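PDB 4DNX: sulfate adenylyltransferase, which catalyses the transfer of the adenylyl group of ATP to sulfate, giving adenosine 5'-phosphosulfate and diphosphate. Local coordinates for residues Pro82-Leu87 with Arg154-Gly159; Ser37-Gly42 with Glu147-Gln152; Met59-Ala64 with Ala119-Ser124; Ile99-Pro104 with Ala113-Thr118. All coordinates share one frame; numbering follows the deposited sequence.

Overall arrangement
All four contacts lie in the PUA-like region at the N-terminal end of the chain, and strand 155-163 ties most of them together. It pairs with strand 86-87 in contact 1, with strand 119-122 of contact 3 and with strand 111-116 of contact 4. Contacts 1 and 3 are the closest, their centres about 6 Å apart. The centres of contacts 2 and 4 lie about 10 and 11 Å from that of contact 1. Contact 2 joins two helix ends beside the sheet. There Ser38 bonds to Asp268, in the sequence range of the catalytic ATP-sulfurylase family. Contacts 3 and 4 are about 16 Å apart between centres and adjoin only in sequence.

Contact 1. Residues Pro82-Leu87 with Arg154-Gly159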
loop_
_atom_site.group_PDB
_atom_site.type_symbol
_atom_site.label_atom_id
_atom_site.label_comp_id
_atom_site.label_asym_id
_atom_site.label_seq_id
_atom_site.Cartn_x
_atom_site.Cartn_y
_atom_site.Cartn_z
ATOM N N PRO A 82 5.589 -14.291 -23.444
ATOM C CA PRO A 82 5.901 -13.066 -24.156
ATOM C C PRO A 82 5.258 -11.910 -23.423
ATOM O O PRO A 82 4.204 -12.096 -22.833
ATOM C CB PRO A 82 5.221 -13.243 -25.529
ATOM C CG PRO A 82 4.745 -14.631 -25.634
ATOM C CD PRO A 82 4.941 -15.314 -24.282
ATOM N N LEU A 83 5.907 -10.740 -23.422
ATOM C CA LEU A 83 5.298 -9.525 -22.920
ATOM C C LEU A 83 5.151 -8.595 -24.100
ATOM O O LEU A 83 6.111 -7.924 -24.480
ATOM C CB LEU A 83 6.199 -8.838 -21.890
ATOM C CG LEU A 83 6.356 -9.486 -20.518
ATOM C CD1 LEU A 83 7.198 -8.515 -19.624
ATOM C CD2 LEU A 83 5.001 -9.825 -19.868
ATOM N N LEU A 84 3.960 -8.572 -24.690
ATOM C CA LEU A 84 3.761 -7.821 -25.933
ATOM C C LEU A 84 2.843 -6.622 -25.728
ATOM O O LEU A 84 1.932 -6.617 -24.871
ATOM C CB LEU A 84 3.179 -8.741 -27.012
ATOM C CG LEU A 84 4.162 -9.742 -27.650
ATOM C CD1 LEU A 84 3.411 -10.794 -28.414
ATOM C CD2 LEU A 84 5.143 -8.997 -28.607
ATOM N N CYS A 85 3.099 -5.579 -26.516
ATOM C CA CYS A 85 2.150 -4.452 -26.642
ATOM C C CYS A 85 1.673 -4.440 -28.081
ATOM O O CYS A 85 2.328 -3.876 -28.982
ATOM C CB CYS A 85 2.839 -3.111 -26.315
ATOM S SG CYS A 85 1.649 -1.757 -26.405
ATOM N N LEU A 86 0.541 -5.109 -28.293
ATOM C CA LEU A 86 -0.037 -5.248 -29.634
ATOM C C LEU A 86 -1.134 -4.217 -29.810
ATOM O O LEU A 86 -1.911 -3.981 -28.893
ATOM C CB LEU A 86 -0.623 -6.650 -29.795
ATOM C CG LEU A 86 0.396 -7.790 -29.948
ATOM C CD1 LEU A 86 -0.289 -9.149 -29.852
ATOM C CD2 LEU A 86 1.040 -7.651 -31.310
ATOM N N LEU A 87 -1.206 -3.644 -31.006
ATOM C CA LEU A 87 -2.136 -2.544 -31.342
ATOM C C LEU A 87 -2.746 -2.851 -32.718
ATOM O O LEU A 87 -2.120 -3.500 -33.564
ATOM C CB LEU A 87 -1.371 -1.241 -31.440
ATOM C CG LEU A 87 -0.593 -0.753 -30.185
ATOM C CD1 LEU A 87 0.169 0.497 -30.631
ATOM C CD2 LEU A 87 -1.549 -0.461 -29.032
ATOM N N ARG A 154 -2.227 -6.624 -34.630
ATOM C CA ARG A 154 -1.017 -7.303 -35.112
ATOM C C ARG A 154 0.214 -6.401 -35.228
ATOM O O ARG A 154 1.239 -6.810 -35.789
ATOM C CB ARG A 154 -1.288 -7.957 -36.489
ATOM C CG ARG A 154 -2.385 -9.018 -36.472
ATOM C CD ARG A 154 -2.086 -10.132 -35.464
ATOM N NE ARG A 154 -2.822 -11.347 -35.825
ATOM C CZ ARG A 154 -2.664 -12.056 -36.945
ATOM N NH1 ARG A 154 -1.748 -11.723 -37.879
ATOM N NH2 ARG A 154 -3.430 -13.116 -37.115
ATOM N N THR A 155 0.134 -5.167 -34.704
ATOM C CA THR A 155 1.290 -4.278 -34.684
ATOM C C THR A 155 1.918 -4.309 -33.293
ATOM O O THR A 155 1.309 -3.876 -32.326
ATOM C CB THR A 155 0.896 -2.827 -35.055
ATOM O OG1 THR A 155 0.333 -2.807 -36.378
ATOM C CG2 THR A 155 2.125 -1.904 -35.058
ATOM N N ALA A 156 3.152 -4.811 -33.207
ATOM C CA ALA A 156 3.855 -4.894 -31.919
ATOM C C ALA A 156 4.791 -3.702 -31.762
ATOM O O ALA A 156 5.615 -3.434 -32.660
ATOM C CB ALA A 156 4.652 -6.186 -31.870
ATOM N N ILE A 157 4.655 -2.970 -30.657
ATOM C CA ILE A 157 5.594 -1.877 -30.351
ATOM C C ILE A 157 6.444 -2.331 -29.174
ATOM O O ILE A 157 5.927 -2.939 -28.196
ATOM C CB ILE A 157 4.864 -0.538 -30.113
ATOM C CG1 ILE A 157 3.911 -0.625 -28.927
ATOM C CG2 ILE A 157 4.046 -0.193 -31.386
ATOM C CD1 ILE A 157 3.372 0.773 -28.482
ATOM N N SER A 158 7.744 -2.079 -29.274
ATOM C CA SER A 158 8.679 -2.631 -28.273
ATOM C C SER A 158 9.657 -1.572 -27.803
ATOM O O SER A 158 9.887 -0.566 -28.507
ATOM C CB SER A 158 9.449 -3.850 -28.824
ATOM O OG SER A 158 10.092 -3.549 -30.063
ATOM N N GLY A 159 10.188 -1.790 -26.599
ATOM C CA GLY A 159 11.108 -0.816 -25.986
ATOM C C GLY A 159 10.864 -0.656 -24.499
ATOM O O GLY A 159 9.821 -1.136 -23.965
HETATM O O HOH W 1 5.542 -5.612 -28.048
#
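Leu86 and Leu87 pair antiparallel with Ala156 and Thr155, and a classic beta bulge interrupts the pairing where Arg154 and Thr155 both face Leu87. This joins strand 86-87 to strand 155-163 in the mixed sheet of the PUA-like region. Leu87 and Thr155 form a hydrogen-bonded pair. Leu87 N donates to Thr155 O at 2.8 Å, and Thr155 N returns a bond to Leu87 O at 3.0 Å. One step further, Ile157 N gives a straight bond to Cys85 O.

On one face Leu86 CD2 rests against Ala156 CB at 3.9 Å. Leu84 CD2 comes near the same methyl from further back. On the other face the Leu87 side chain crosses that of Ile157 at about a right angle, with the two CD1 methyls of Leu87 and Ile157 3.9 Å apart. Ile157 carries CG1 between its backbone N and carbonyl carbon (chi1 61°). This sets Ile157 CG1 3.6 Å from Cys85 SG.

Outside these strands, Thr155 OG1 is hydrogen-bonded to Gln122 OE1. The guanidinium of Arg154 makes a salt bridge to Asp125 through NH1. Where the two segments diverge, a water takes over from direct pairing: it accepts from Cys85 N at 2.9 Å and donates to Ile157 O at 2.7 Å.

Contact 2. Residues Ser37-Gly42 with Glu147-Gln152; sequences SSQAAG and ETFNSQ
Gln39 reaches its extended side chain across that of Gln152, and the two cross at about a right angle with their amide planes 77° apart. Gln152 NE2 donates to Gln39 OE1 at 3.1 Å. The bond is bent, and the donor stands off the lone pairs, 61° out of the Gln39 carbonyl plane. The same NE2 of Gln152 makes a much straighter bond to Phe149 O, also 3.1 Å long, and that oxygen lies in the Gln152 amide plane. At the other end of the amide, Gln152 OE1 accepts from Ser37 OG at 2.7 Å, in the carbonyl plane. Three bonds thus fix the rotation of this amide.

Ser37 is the N-cap of helix 38-48. Its OG is held between the backbone N and the carbonyl carbon (chi1 67°), where Ser37 OG accepts from Ala40 N at 3.0 Å while donating to Gln152. The contact therefore joins the start of one helix to the end of helix 144-149 and the turn that follows it. Without the Gln152 amide, as with an alanine here, Ser37 OG would probably lose its acceptor, Gln39 OE1 and Phe149 O their shared NE2 donor, and the Gln39 amide would be more at liberty to turn.

Gln39 OE1 also meets the edge of the Phe149 ring, in its plane, 3.7 Å from CD1 of Phe149. The ring itself packs against Met128, Met131 and Thr132 of helix 125-136. On the solvent side, Thr148 CG2 lies 4.0 Å from Gln39 NE2.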
loop_
_atom_site.group_PDB
_atom_site.type_symbol
_atom_site.label_atom_id
_atom_site.label_comp_id
_atom_site.label_asym_id
_atom_site.label_seq_id
_atom_site.Cartn_x
_atom_site.Cartn_y
_atom_site.Cartn_z
ATOM N N SER A 37 -4.008 -2.463 -24.792
ATOM C CA SER A 37 -4.996 -3.470 -24.319
ATOM C C SER A 37 -4.920 -3.641 -22.806
ATOM O O SER A 37 -3.908 -3.320 -22.154
ATOM C CB SER A 37 -4.750 -4.826 -24.978
ATOM O OG SER A 37 -3.504 -5.387 -24.548
ATOM N N SER A 38 -5.969 -4.211 -22.228
ATOM C CA SER A 38 -5.882 -4.545 -20.795
ATOM C C SER A 38 -4.703 -5.508 -20.504
ATOM O O SER A 38 -4.063 -5.400 -19.409
ATOM C CB SER A 38 -7.246 -5.090 -20.304
ATOM O OG SER A 38 -7.267 -5.394 -18.930
ATOM N N GLN A 39 -4.398 -6.432 -21.441
ATOM C CA GLN A 39 -3.270 -7.348 -21.278
ATOM C C GLN A 39 -1.942 -6.573 -21.200
ATOM O O GLN A 39 -1.167 -6.791 -20.270
ATOM C CB GLN A 39 -3.245 -8.419 -22.398
ATOM C CG GLN A 39 -1.943 -9.215 -22.433
ATOM C CD GLN A 39 -2.006 -10.300 -23.498
ATOM O OE1 GLN A 39 -1.264 -10.265 -24.510
ATOM N NE2 GLN A 39 -2.899 -11.266 -23.293
ATOM N N ALA A 40 -1.724 -5.656 -22.129
ATOM C CA ALA A 40 -0.510 -4.847 -22.069
ATOM C C ALA A 40 -0.486 -3.987 -20.800
ATOM O O ALA A 40 0.595 -3.714 -20.239
ATOM C CB ALA A 40 -0.380 -3.974 -23.315
ATOM N N ALA A 41 -1.638 -3.421 -20.409
ATOM C CA ALA A 41 -1.662 -2.585 -19.193
ATOM C C ALA A 41 -1.260 -3.397 -17.954
ATOM O O ALA A 41 -0.551 -2.902 -17.061
ATOM C CB ALA A 41 -3.051 -1.890 -19.020
ATOM N N GLY A 42 -1.747 -4.626 -17.859
ATOM C CA GLY A 42 -1.379 -5.505 -16.731
ATOM C C GLY A 42 0.109 -5.831 -16.769
ATOM O O GLY A 42 0.786 -5.881 -15.730
ATOM N N GLU A 147 -8.257 -16.408 -27.216
ATOM C CA GLU A 147 -9.143 -15.411 -27.862
ATOM C C GLU A 147 -8.631 -14.000 -27.558
ATOM O O GLU A 147 -8.495 -13.186 -28.466
ATOM C CB GLU A 147 -10.591 -15.565 -27.405
ATOM C CG GLU A 147 -11.580 -14.624 -28.123
ATOM C CD GLU A 147 -12.992 -14.741 -27.562
ATOM O OE1 GLU A 147 -13.886 -15.250 -28.273
ATOM O OE2 GLU A 147 -13.214 -14.344 -26.388
ATOM N N THR A 148 -8.317 -13.716 -26.299
ATOM C CA THR A 148 -7.786 -12.401 -25.919
ATOM C C THR A 148 -6.496 -12.087 -26.647
ATOM O O THR A 148 -6.311 -10.983 -27.178
ATOM C CB THR A 148 -7.577 -12.329 -24.359
ATOM O OG1 THR A 148 -8.868 -12.423 -23.739
ATOM C CG2 THR A 148 -6.844 -11.035 -23.923
ATOM N N PHE A 149 -5.578 -13.063 -26.681
ATOM C CA PHE A 149 -4.247 -12.814 -27.253
ATOM C C PHE A 149 -4.390 -12.433 -28.726
ATOM O O PHE A 149 -3.684 -11.547 -29.220
ATOM C CB PHE A 149 -3.372 -14.095 -27.098
ATOM C CG PHE A 149 -1.939 -13.948 -27.597
ATOM C CD1 PHE A 149 -1.077 -13.017 -27.008
ATOM C CD2 PHE A 149 -1.471 -14.727 -28.661
ATOM C CE1 PHE A 149 0.267 -12.875 -27.475
ATOM C CE2 PHE A 149 -0.148 -14.602 -29.135
ATOM C CZ PHE A 149 0.713 -13.672 -28.518
ATOM N N ASN A 150 -5.324 -13.093 -29.396
ATOM C CA ASN A 150 -5.495 -12.927 -30.830
ATOM C C ASN A 150 -6.474 -11.811 -31.188
ATOM O O ASN A 150 -6.820 -11.633 -32.375
ATOM C CB ASN A 150 -5.942 -14.260 -31.452
ATOM C CG ASN A 150 -4.780 -15.223 -31.603
ATOM O OD1 ASN A 150 -4.042 -15.167 -32.583
ATOM N ND2 ASN A 150 -4.587 -16.084 -30.613
ATOM N N SER A 151 -6.896 -11.052 -30.181
ATOM C CA SER A 151 -7.932 -10.019 -30.357
ATOM C C SER A 151 -7.421 -8.621 -30.093
ATOM O O SER A 151 -8.226 -7.732 -29.812
ATOM C CB SER A 151 -9.138 -10.297 -29.452
ATOM O OG SER A 151 -9.913 -11.316 -30.053
ATOM N N GLN A 152 -6.114 -8.419 -30.244
ATOM C CA GLN A 152 -5.491 -7.162 -29.857
ATOM C C GLN A 152 -4.935 -6.366 -31.022
ATOM O O GLN A 152 -4.469 -5.229 -30.822
ATOM C CB GLN A 152 -4.327 -7.411 -28.904
ATOM C CG GLN A 152 -4.710 -8.145 -27.599
ATOM C CD GLN A 152 -3.472 -8.436 -26.785
ATOM O OE1 GLN A 152 -3.062 -7.612 -25.977
ATOM N NE2 GLN A 152 -2.795 -9.559 -27.078
#

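Contact 3. Residues Met59-Ala64 with Ala119-Ser124; sequences MNLADA and AVEQVS
Glu121, a residue of strand 119-122, turns its carboxylate onto the first turn of helix 61-70 and binds its first N-H. The contact packs this helix on the mixed sheet of the PUA-like region. Glu121 OE1 accepts from Leu61 N at 2.8 Å. The N-H meets the syn side of OE1, 21° out of the carboxylate plane, in a nearly straight bond. Asn60 CB also lies close to Glu121 OE1, at 3.4 Å, and Leu61 CB is about as near. The other oxygen, OE2, takes a bond from a water that in turn accepts from Ala62 N at 2.9 Å.

Asn60 is the N-cap residue, and Asn60 OD1 accepts from Asp63 N at 2.8 Å. Three successive N-H groups of the first turn are thus bound: Leu61 by the carboxylate, Ala62 through water and Asp63 by the amide. The positive end of the helix would probably favour the charged form of Glu121. The backbone of Glu121 pairs with Ala156, which anchors the carboxylate to the sheet.

Gln122 starts off away from the helix, and its OE1 bonds to Thr155 OG1. Its contribution here is the carbonyl: Gln122 O lies 3.8 Å from Leu61 CD1.

Val123 adds the apolar part. It is backed by Met128 and Met131 of helix 125-136. Leu61 takes a chi1 of -122°, away from any staggered position, and crosses Val123 at a slant. Val123 CG1, anti to its own N (chi1 -165°), meets Leu61 CD2 at 4.1 Å.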
loop_
_atom_site.group_PDB
_atom_site.type_symbol
_atom_site.label_atom_id
_atom_site.label_comp_id
_atom_site.label_asym_id
_atom_site.label_seq_id
_atom_site.Cartn_x
_atom_site.Cartn_y
_atom_site.Cartn_z
ATOM N N MET A 59 8.497 -6.544 -25.388
ATOM C CA MET A 59 9.394 -7.356 -26.206
ATOM C C MET A 59 9.230 -7.071 -27.675
ATOM O O MET A 59 8.115 -6.858 -28.165
ATOM C CB MET A 59 9.086 -8.844 -25.986
ATOM C CG MET A 59 9.401 -9.329 -24.614
ATOM S SD MET A 59 9.137 -11.108 -24.517
ATOM C CE MET A 59 9.316 -11.347 -22.741
ATOM N N ASN A 60 10.350 -7.145 -28.409
ATOM C CA ASN A 60 10.234 -7.241 -29.875
ATOM C C ASN A 60 9.799 -8.663 -30.297
ATOM O O ASN A 60 9.707 -9.593 -29.432
ATOM C CB ASN A 60 11.532 -6.820 -30.576
ATOM C CG ASN A 60 12.717 -7.709 -30.226
ATOM O OD1 ASN A 60 12.580 -8.894 -29.889
ATOM N ND2 ASN A 60 13.905 -7.143 -30.367
ATOM N N LEU A 61 9.527 -8.846 -31.583
ATOM C CA LEU A 61 9.018 -10.118 -32.052
ATOM C C LEU A 61 10.020 -11.257 -31.828
ATOM O O LEU A 61 9.628 -12.356 -31.433
ATOM C CB LEU A 61 8.703 -10.023 -33.547
ATOM C CG LEU A 61 7.279 -10.330 -33.939
ATOM C CD1 LEU A 61 7.143 -10.329 -35.476
ATOM C CD2 LEU A 61 6.781 -11.649 -33.329
ATOM N N ALA A 62 11.311 -11.016 -32.054
ATOM C CA ALA A 62 12.306 -12.102 -31.798
ATOM C C ALA A 62 12.337 -12.601 -30.327
ATOM O O ALA A 62 12.381 -13.798 -30.073
ATOM C CB ALA A 62 13.715 -11.669 -32.253
ATOM N N ASP A 63 12.310 -11.680 -29.377
ATOM C CA ASP A 63 12.224 -12.068 -27.974
ATOM C C ASP A 63 10.893 -12.760 -27.645
ATOM O O ASP A 63 10.855 -13.713 -26.843
ATOM C CB ASP A 63 12.404 -10.840 -27.054
ATOM C CG ASP A 63 13.856 -10.389 -26.959
ATOM O OD1 ASP A 63 14.747 -11.261 -27.061
ATOM O OD2 ASP A 63 14.111 -9.171 -26.775
ATOM N N ALA A 64 9.791 -12.249 -28.207
ATOM C CA ALA A 64 8.486 -12.886 -27.982
ATOM C C ALA A 64 8.444 -14.322 -28.520
ATOM O O ALA A 64 7.908 -15.244 -27.842
ATOM C CB ALA A 64 7.334 -12.030 -28.544
ATOM N N ALA A 119 11.258 -0.406 -31.649
ATOM C CA ALA A 119 10.851 -1.070 -32.889
ATOM C C ALA A 119 9.354 -1.112 -33.001
ATOM O O ALA A 119 8.634 -1.111 -31.990
ATOM C CB ALA A 119 11.412 -2.482 -32.966
ATOM N N VAL A 120 8.900 -1.118 -34.246
ATOM C CA VAL A 120 7.486 -1.280 -34.542
ATOM C C VAL A 120 7.438 -2.370 -35.619
ATOM O O VAL A 120 8.006 -2.195 -36.712
ATOM C CB VAL A 120 6.859 0.028 -35.101
ATOM C CG1 VAL A 120 5.431 -0.223 -35.564
ATOM C CG2 VAL A 120 6.911 1.168 -34.088
ATOM N N GLU A 121 6.754 -3.475 -35.330
ATOM C CA GLU A 121 6.784 -4.677 -36.174
ATOM C C GLU A 121 5.376 -5.216 -36.446
ATOM O O GLU A 121 4.517 -5.152 -35.579
ATOM C CB GLU A 121 7.614 -5.783 -35.486
ATOM C CG GLU A 121 9.085 -5.392 -35.211
ATOM C CD GLU A 121 9.851 -6.420 -34.366
ATOM O OE1 GLU A 121 9.453 -6.622 -33.219
ATOM O OE2 GLU A 121 10.836 -7.014 -34.878
ATOM N N GLN A 122 5.137 -5.744 -37.642
ATOM C CA GLN A 122 3.893 -6.453 -37.929
ATOM C C GLN A 122 4.067 -7.931 -37.634
ATOM O O GLN A 122 5.051 -8.536 -38.073
ATOM C CB GLN A 122 3.525 -6.287 -39.413
ATOM C CG GLN A 122 3.556 -4.846 -39.881
ATOM C CD GLN A 122 2.657 -3.962 -39.022
ATOM O OE1 GLN A 122 1.533 -4.353 -38.670
ATOM N NE2 GLN A 122 3.149 -2.772 -38.667
ATOM N N VAL A 123 3.114 -8.524 -36.925
ATOM C CA VAL A 123 3.142 -9.946 -36.647
ATOM C C VAL A 123 2.326 -10.730 -37.680
ATOM O O VAL A 123 1.160 -10.401 -37.932
ATOM C CB VAL A 123 2.585 -10.231 -35.258
ATOM C CG1 VAL A 123 2.983 -11.650 -34.861
ATOM C CG2 VAL A 123 3.126 -9.186 -34.251
ATOM N N SER A 124 2.941 -11.746 -38.294
ATOM C CA SER A 124 2.250 -12.540 -39.336
ATOM C C SER A 124 1.283 -13.537 -38.679
ATOM O O SER A 124 1.395 -13.822 -37.480
ATOM C CB SER A 124 3.244 -13.301 -40.215
ATOM O OG SER A 124 3.817 -14.361 -39.440
HETATM O O HOH W 2 12.398 -8.804 -33.595
#

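Contact 4. Residues Ile99-Pro104 with Ala113-Thr118; sequences IALRDP and AVMDVT
Ile99, Ala100 and Leu101 pair antiparallel with Met115, Val114 and Ala113 in a beta hairpin, the two strand axes 4.7 Å apart and 138° between their directions. Ile99 and Met115 exchange two backbone bonds, Met115 N to Ile99 O at 2.9 Å and Ile99 N to Met115 O at 3.0 Å. Leu101 N donates to Ala113 O at 2.9 Å, while the return bond from Ala113 N is weak.

Ile99, Leu101, Ala113 and Met115 share one face of the sheet. Met115 runs out fully extended, its CG anti to the backbone N (chi1 -180°). This carries Met115 SD up beside Leu101, where it is 4.0 Å from both CD1 and CD2 of Leu101. Ile99 CG1 rests on Met115 CB, and Ile99 CD1 meets Val117 CG2 at 3.7 Å. Phe58 packs on both Leu101 and Met115, and Ile157 on Ile99 and Met115. Shortening Leu101 to an alanine is likely to open a gap beside Met115 SD and let the thioether shift.

The hydrogen bonds between the segments are all backbone, and the side chains that touch are apolar. Register therefore rests on the amides, and the side chains on this face add only apolar packing.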
loop_
_atom_site.group_PDB
_atom_site.type_symbol
_atom_site.label_atom_id
_atom_site.label_comp_id
_atom_site.label_asym_id
_atom_site.label_seq_id
_atom_site.Cartn_x
_atom_site.Cartn_y
_atom_site.Cartn_z
ATOM N N ILE A 99 6.564 7.886 -26.459
ATOM C CA ILE A 99 5.104 7.946 -26.528
ATOM C C ILE A 99 4.522 7.701 -25.141
ATOM O O ILE A 99 5.232 7.202 -24.250
ATOM C CB ILE A 99 4.541 6.908 -27.528
ATOM C CG1 ILE A 99 4.775 5.466 -27.005
ATOM C CG2 ILE A 99 5.160 7.138 -28.921
ATOM C CD1 ILE A 99 3.998 4.362 -27.785
ATOM N N ALA A 100 3.255 8.055 -24.945
ATOM C CA ALA A 100 2.539 7.776 -23.683
ATOM C C ALA A 100 1.622 6.583 -23.931
ATOM O O ALA A 100 0.940 6.507 -24.964
ATOM C CB ALA A 100 1.711 8.999 -23.233
ATOM N N LEU A 101 1.635 5.639 -23.001
ATOM C CA LEU A 101 0.702 4.481 -23.027
ATOM C C LEU A 101 -0.450 4.788 -22.064
ATOM O O LEU A 101 -0.223 5.045 -20.891
ATOM C CB LEU A 101 1.429 3.212 -22.579
ATOM C CG LEU A 101 2.714 2.814 -23.318
ATOM C CD1 LEU A 101 3.233 1.489 -22.800
ATOM C CD2 LEU A 101 2.512 2.801 -24.868
ATOM N N ARG A 102 -1.691 4.770 -22.572
ATOM C CA ARG A 102 -2.860 5.210 -21.804
ATOM C C ARG A 102 -3.649 3.967 -21.370
ATOM O O ARG A 102 -3.644 2.974 -22.072
ATOM C CB ARG A 102 -3.708 6.152 -22.634
ATOM C CG ARG A 102 -3.027 7.567 -22.746
ATOM C CD ARG A 102 -3.848 8.547 -23.550
ATOM N NE ARG A 102 -3.264 9.896 -23.452
ATOM C CZ ARG A 102 -3.458 10.793 -22.467
ATOM N NH1 ARG A 102 -4.196 10.517 -21.367
ATOM N NH2 ARG A 102 -2.837 11.968 -22.545
ATOM N N ASP A 103 -4.276 4.050 -20.198
ATOM C CA ASP A 103 -4.909 2.922 -19.511
ATOM C C ASP A 103 -6.333 2.681 -20.082
ATOM O O ASP A 103 -7.180 3.559 -20.005
ATOM C CB ASP A 103 -5.019 3.291 -18.017
ATOM C CG ASP A 103 -5.220 2.099 -17.133
ATOM O OD1 ASP A 103 -5.786 1.047 -17.575
ATOM O OD2 ASP A 103 -4.770 2.188 -15.948
ATOM N N PRO A 104 -6.590 1.467 -20.574
ATOM C CA PRO A 104 -7.946 1.149 -21.061
ATOM C C PRO A 104 -8.972 0.941 -19.956
ATOM O O PRO A 104 -10.193 0.911 -20.250
ATOM C CB PRO A 104 -7.730 -0.160 -21.838
ATOM C CG PRO A 104 -6.642 -0.874 -21.083
ATOM C CD PRO A 104 -5.677 0.332 -20.778
ATOM N N ALA A 113 2.091 4.853 -18.484
ATOM C CA ALA A 113 3.560 4.676 -18.615
ATOM C C ALA A 113 4.023 5.508 -19.803
ATOM O O ALA A 113 3.220 5.899 -20.642
ATOM C CB ALA A 113 3.920 3.187 -18.874
ATOM N N VAL A 114 5.326 5.800 -19.801
ATOM C CA VAL A 114 5.991 6.447 -20.931
ATOM C C VAL A 114 6.925 5.390 -21.540
ATOM O O VAL A 114 7.622 4.675 -20.815
ATOM C CB VAL A 114 6.805 7.673 -20.424
ATOM C CG1 VAL A 114 7.625 8.277 -21.554
ATOM C CG2 VAL A 114 5.870 8.717 -19.864
ATOM N N MET A 115 6.963 5.305 -22.865
ATOM C CA MET A 115 7.733 4.248 -23.521
ATOM C C MET A 115 8.677 4.856 -24.527
ATOM O O MET A 115 8.289 5.778 -25.245
ATOM C CB MET A 115 6.767 3.303 -24.251
ATOM C CG MET A 115 7.448 2.165 -24.957
ATOM S SD MET A 115 6.097 1.075 -25.561
ATOM C CE MET A 115 7.091 -0.163 -26.319
ATOM N N ASP A 116 9.925 4.375 -24.552
ATOM C CA ASP A 116 10.834 4.706 -25.667
ATOM C C ASP A 116 10.702 3.602 -26.683
ATOM O O ASP A 116 11.056 2.440 -26.410
ATOM C CB ASP A 116 12.287 4.855 -25.174
ATOM C CG ASP A 116 12.442 6.044 -24.265
ATOM O OD1 ASP A 116 12.193 7.173 -24.735
ATOM O OD2 ASP A 116 12.732 5.857 -23.057
ATOM N N VAL A 117 10.160 3.944 -27.852
ATOM C CA VAL A 117 9.871 2.921 -28.841
ATOM C C VAL A 117 11.136 2.598 -29.650
ATOM O O VAL A 117 11.699 3.495 -30.321
ATOM C CB VAL A 117 8.717 3.363 -29.756
ATOM C CG1 VAL A 117 8.501 2.340 -30.870
ATOM C CG2 VAL A 117 7.456 3.565 -28.917
ATOM N N THR A 118 11.614 1.358 -29.555
ATOM C CA THR A 118 12.793 0.985 -30.348
ATOM C C THR A 118 12.479 0.117 -31.566
ATOM O O THR A 118 13.327 -0.060 -32.439
ATOM C CB THR A 118 13.909 0.379 -29.495
ATOM O OG1 THR A 118 13.388 -0.710 -28.728
ATOM C CG2 THR A 118 14.434 1.471 -28.528
#